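Local atomic coordinates of putative monooxygenase Rv0793 (Mycobacterium tuberculosis, PDB entry 1Y0H), a protein that is a putative homodimeric monooxygenase that might take part in antibiotic biosynthesis or scavenge reactive oxygen species to help evade host defences. Residues A7-A18 and E83-L94. Residues are numbered along the deposited sequence; the frame is centred on the assembly and turned at random. Where two conformers were deposited one is given.
Sequences AVIARFMPRPDA and ELLTRPVAVTVL
Ala7, Ile9 and Arg11 each form a hydrogen-bonded pair, with Leu94, Thr92 and Ala90 in turn, and the six backbone bonds between them zip strands 7-12 and 90-94 antiparallel. Past Arg11 the register slips by two residues and the backbones rejoin at Pro14 and Leu85. There Met13 O takes two donors: Thr86 N at 2.9 Å, almost straight on, and Thr86 OG1, tilted from the carbonyl plane; chi1 of 58° places this hydroxyl between the N and C of Thr86. Where the strands part, a water bridges Met13 N to Arg87 O.

Arg15 holds the turn end. Its backbone N bonds Leu84 O, while NH1 reaches Glu83 O at 2.8 Å, close to the guanidinium plane though bent at the hydrogen (144°). NE and NH2 grip Asp17 side-on, one to each carboxylate oxygen, which fixes the rotation of the group; a second water links NH1 to Leu85 O.

Val89 sets both methyls on one side of the Phe12 ring: CG1 stands over the face, a CH-pi contact 3.9 Å from the centroid, while CG2 lies beyond the rim, 3.4 Å from Phe12 CE2. Leu85 CD1 sits at the ring's edge. Met13, its chain bent at chi2 (75°), lies across Arg87 and sets CE over the centre of the guanidinium, 4.1 Å from CZ. On the sheet face of Ala7, Ile9 CD1 meets Leu94 CD1 at 3.6 Å.

This pair joins an inner strand of the ferredoxin-like sheet to the one outermost within the chain. Strand 53-59 flanks 7-12 on its other side, Leu22 and Leu26 of helix 19-35 and Tyr77 of helix 72-78 pack against Phe12, and Leu94 pairs with a strand of the second subunit, carrying the sheet across the dimer.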
loop_
_atom_site.group_PDB
_atom_site.type_symbol
_atom_site.label_atom_id
_atom_site.label_comp_id
_atom_site.label_asym_id
_atom_site.label_seq_id
_atom_site.Cartn_x
_atom_site.Cartn_y
_atom_site.Cartn_z
ATOM N N ALA A 7 0.883 -2.410 8.843
ATOM C CA ALA A 7 0.618 -1.361 7.863
ATOM C C ALA A 7 -0.875 -1.328 7.517
ATOM O O ALA A 7 -1.609 -2.263 7.791
ATOM C CB ALA A 7 1.479 -1.548 6.599
ATOM N N VAL A 8 -1.321 -0.237 6.907
ATOM C CA VAL A 8 -2.706 -0.115 6.485
ATOM C C VAL A 8 -2.703 0.539 5.118
ATOM O O VAL A 8 -1.942 1.488 4.873
ATOM C CB VAL A 8 -3.531 0.788 7.451
ATOM C CG1 VAL A 8 -4.993 0.884 7.011
ATOM C CG2 VAL A 8 -3.443 0.279 8.880
ATOM N N ILE A 9 -3.518 -0.003 4.217
ATOM C CA ILE A 9 -3.817 0.683 2.964
ATOM C C ILE A 9 -5.261 1.134 3.068
ATOM O O ILE A 9 -6.140 0.338 3.381
ATOM C CB ILE A 9 -3.660 -0.243 1.734
ATOM C CG1 ILE A 9 -2.216 -0.691 1.590
ATOM C CG2 ILE A 9 -4.124 0.475 0.432
ATOM C CD1 ILE A 9 -2.025 -1.844 0.578
ATOM N N ALA A 10 -5.503 2.410 2.788
ATOM C CA ALA A 10 -6.872 2.930 2.763
ATOM C C ALA A 10 -7.079 3.579 1.410
ATOM O O ALA A 10 -6.316 4.479 1.022
ATOM C CB ALA A 10 -7.090 3.938 3.875
ATOM N N ARG A 11 -8.115 3.130 0.714
ATOM C CA ARG A 11 -8.439 3.629 -0.633
ATOM C C ARG A 11 -9.739 4.409 -0.603
ATOM O O ARG A 11 -10.744 3.935 -0.051
ATOM C CB ARG A 11 -8.550 2.467 -1.627
ATOM C CG ARG A 11 -7.389 1.501 -1.549
ATOM C CD ARG A 11 -7.400 0.492 -2.692
ATOM N NE ARG A 11 -6.334 0.829 -3.636
ATOM C CZ ARG A 11 -5.283 0.061 -3.915
ATOM N NH1 ARG A 11 -4.376 0.502 -4.764
ATOM N NH2 ARG A 11 -5.136 -1.147 -3.374
ATOM N N PHE A 12 -9.710 5.603 -1.206
ATOM C CA PHE A 12 -10.858 6.521 -1.198
ATOM C C PHE A 12 -11.279 6.821 -2.617
ATOM O O PHE A 12 -10.444 7.188 -3.444
ATOM C CB PHE A 12 -10.507 7.845 -0.521
ATOM C CG PHE A 12 -9.922 7.693 0.853
ATOM C CD1 PHE A 12 -8.568 7.394 1.019
ATOM C CD2 PHE A 12 -10.725 7.860 1.977
ATOM C CE1 PHE A 12 -8.034 7.239 2.308
ATOM C CE2 PHE A 12 -10.197 7.728 3.259
ATOM C CZ PHE A 12 -8.857 7.414 3.424
ATOM N N MET A 13 -12.576 6.692 -2.885
ATOM C CA MET A 13 -13.095 6.951 -4.217
ATOM C C MET A 13 -14.083 8.124 -4.148
ATOM O O MET A 13 -15.290 7.930 -3.994
ATOM C CB MET A 13 -13.706 5.672 -4.819
ATOM C CG MET A 13 -12.698 4.553 -5.100
ATOM S SD MET A 13 -12.129 3.678 -3.597
ATOM C CE MET A 13 -11.408 2.177 -4.284
ATOM N N PRO A 14 -13.566 9.364 -4.227
ATOM C CA PRO A 14 -14.446 10.517 -4.080
ATOM C C PRO A 14 -15.385 10.694 -5.248
ATOM O O PRO A 14 -15.078 10.278 -6.369
ATOM C CB PRO A 14 -13.476 11.707 -4.032
ATOM C CG PRO A 14 -12.274 11.248 -4.763
ATOM C CD PRO A 14 -12.162 9.768 -4.436
ATOM N N ARG A 15 -16.528 11.312 -4.986
ATOM C CA ARG A 15 -17.303 11.873 -6.073
ATOM C C ARG A 15 -16.440 12.956 -6.705
ATOM O O ARG A 15 -15.680 13.626 -5.997
ATOM C CB ARG A 15 -18.597 12.496 -5.568
ATOM C CG ARG A 15 -19.546 11.551 -4.860
ATOM C CD ARG A 15 -20.929 12.197 -4.768
ATOM N NE ARG A 15 -20.823 13.601 -4.363
ATOM C CZ ARG A 15 -20.799 14.012 -3.099
ATOM N NH1 ARG A 15 -20.900 13.131 -2.115
ATOM N NH2 ARG A 15 -20.668 15.302 -2.821
ATOM N N PRO A 16 -16.557 13.139 -8.035
ATOM C CA PRO A 16 -15.783 14.188 -8.704
ATOM C C PRO A 16 -15.908 15.546 -8.023
ATOM O O PRO A 16 -14.891 16.227 -7.821
ATOM C CB PRO A 16 -16.367 14.207 -10.126
ATOM C CG PRO A 16 -16.817 12.774 -10.340
ATOM C CD PRO A 16 -17.370 12.362 -8.989
ATOM N N ASP A 17 -17.128 15.925 -7.638
ATOM C CA ASP A 17 -17.346 17.239 -7.018
ATOM C C ASP A 17 -16.747 17.333 -5.623
ATOM O O ASP A 17 -16.568 18.430 -5.100
ATOM C CB ASP A 17 -18.835 17.598 -6.963
ATOM C CG ASP A 17 -19.612 16.748 -5.966
ATOM O OD1 ASP A 17 -19.948 15.589 -6.291
ATOM O OD2 ASP A 17 -19.904 17.253 -4.858
ATOM N N ALA A 18 -16.442 16.186 -5.026
ATOM C CA ALA A 18 -15.958 16.149 -3.649
ATOM C C ALA A 18 -14.454 15.944 -3.551
ATOM O O ALA A 18 -13.926 15.855 -2.452
ATOM C CB ALA A 18 -16.668 15.032 -2.878
ATOM N N GLU A 83 -19.396 10.788 3.434
ATOM C CA GLU A 83 -20.282 11.709 2.739
ATOM C C GLU A 83 -19.652 12.290 1.468
ATOM O O GLU A 83 -20.348 12.926 0.670
ATOM C CB GLU A 83 -20.683 12.823 3.705
ATOM C CG GLU A 83 -21.583 12.362 4.884
ATOM C CD GLU A 83 -20.924 11.419 5.919
ATOM O OE1 GLU A 83 -19.676 11.347 6.028
ATOM O OE2 GLU A 83 -21.683 10.736 6.654
ATOM N N LEU A 84 -18.343 12.081 1.291
ATOM C CA LEU A 84 -17.621 12.597 0.123
ATOM C C LEU A 84 -17.394 11.540 -0.956
ATOM O O LEU A 84 -16.898 11.851 -2.042
ATOM C CB LEU A 84 -16.257 13.162 0.559
ATOM C CG LEU A 84 -16.317 14.239 1.650
ATOM C CD1 LEU A 84 -14.929 14.653 2.046
ATOM C CD2 LEU A 84 -17.070 15.444 1.106
ATOM N N LEU A 85 -17.755 10.294 -0.652
ATOM C CA LEU A 85 -17.315 9.153 -1.462
ATOM C C LEU A 85 -18.442 8.464 -2.205
ATOM O O LEU A 85 -19.612 8.599 -1.855
ATOM C CB LEU A 85 -16.603 8.134 -0.573
ATOM C CG LEU A 85 -15.541 8.677 0.384
ATOM C CD1 LEU A 85 -15.064 7.589 1.323
ATOM C CD2 LEU A 85 -14.369 9.309 -0.389
ATOM N N THR A 86 -18.069 7.741 -3.251
ATOM C CA THR A 86 -19.017 6.948 -4.033
ATOM C C THR A 86 -19.261 5.597 -3.382
ATOM O O THR A 86 -20.178 4.877 -3.764
ATOM C CB THR A 86 -18.509 6.661 -5.449
ATOM O OG1 THR A 86 -17.256 5.960 -5.379
ATOM C CG2 THR A 86 -18.348 7.945 -6.253
ATOM N N ARG A 87 -18.410 5.256 -2.421
ATOM C CA ARG A 87 -18.474 3.972 -1.734
ATOM C C ARG A 87 -17.637 4.120 -0.467
ATOM O O ARG A 87 -16.804 5.021 -0.387
ATOM C CB ARG A 87 -17.890 2.879 -2.630
ATOM C CG ARG A 87 -16.503 3.252 -3.151
ATOM C CD ARG A 87 -15.994 2.287 -4.181
ATOM N NE ARG A 87 -15.429 1.117 -3.547
ATOM C CZ ARG A 87 -14.965 0.058 -4.201
ATOM N NH1 ARG A 87 -15.002 0.018 -5.531
ATOM N NH2 ARG A 87 -14.469 -0.961 -3.518
ATOM N N PRO A 88 -17.847 3.243 0.534
ATOM C CA PRO A 88 -17.056 3.387 1.761
ATOM C C PRO A 88 -15.554 3.248 1.507
ATOM O O PRO A 88 -15.134 2.610 0.523
ATOM C CB PRO A 88 -17.527 2.213 2.631
ATOM C CG PRO A 88 -18.205 1.252 1.673
ATOM C CD PRO A 88 -18.777 2.100 0.581
ATOM N N VAL A 89 -14.765 3.812 2.414
ATOM C CA VAL A 89 -13.301 3.671 2.371
ATOM C C VAL A 89 -12.980 2.181 2.375
ATOM O O VAL A 89 -13.565 1.407 3.144
ATOM C CB VAL A 89 -12.598 4.353 3.579
ATOM C CG1 VAL A 89 -11.071 4.270 3.449
ATOM C CG2 VAL A 89 -13.003 5.819 3.692
ATOM N N ALA A 90 -12.067 1.790 1.494
ATOM C CA ALA A 90 -11.618 0.413 1.409
ATOM C C ALA A 90 -10.320 0.289 2.191
ATOM O O ALA A 90 -9.287 0.831 1.786
ATOM C CB ALA A 90 -11.427 0.011 -0.037
ATOM N N VAL A 91 -10.390 -0.417 3.317
ATOM C CA VAL A 91 -9.281 -0.472 4.271
ATOM C C VAL A 91 -8.757 -1.887 4.394
ATOM O O VAL A 91 -9.522 -2.814 4.646
ATOM C CB VAL A 91 -9.710 0.033 5.681
ATOM C CG1 VAL A 91 -8.597 -0.159 6.706
ATOM C CG2 VAL A 91 -10.134 1.491 5.627
ATOM N N THR A 92 -7.449 -2.038 4.219
ATOM C CA THR A 92 -6.793 -3.323 4.437
ATOM C C THR A 92 -5.706 -3.195 5.474
ATOM O O THR A 92 -4.812 -2.363 5.350
ATOM C CB THR A 92 -6.199 -3.865 3.126
ATOM O OG1 THR A 92 -7.233 -3.924 2.137
ATOM C CG2 THR A 92 -5.615 -5.262 3.330
ATOM N N VAL A 93 -5.787 -4.029 6.508
ATOM C CA VAL A 93 -4.710 -4.077 7.495
ATOM C C VAL A 93 -3.717 -5.150 7.075
ATOM O O VAL A 93 -4.124 -6.245 6.673
ATOM C CB VAL A 93 -5.257 -4.312 8.919
ATOM C CG1 VAL A 93 -4.117 -4.480 9.940
ATOM C CG2 VAL A 93 -6.191 -3.163 9.309
ATOM N N LEU A 94 -2.428 -4.822 7.167
ATOM C CA LEU A 94 -1.354 -5.659 6.641
ATOM C C LEU A 94 -0.327 -6.057 7.694
ATOM O O LEU A 94 0.093 -5.232 8.509
ATOM C CB LEU A 94 -0.639 -4.944 5.497
ATOM C CG LEU A 94 -1.471 -4.474 4.296
ATOM C CD1 LEU A 94 -0.613 -3.566 3.419
ATOM C CD2 LEU A 94 -1.977 -5.663 3.496
HETATM O O HOH W 1 -14.006 5.081 -1.054
HETATM O O HOH W 2 -21.713 10.378 -1.953
#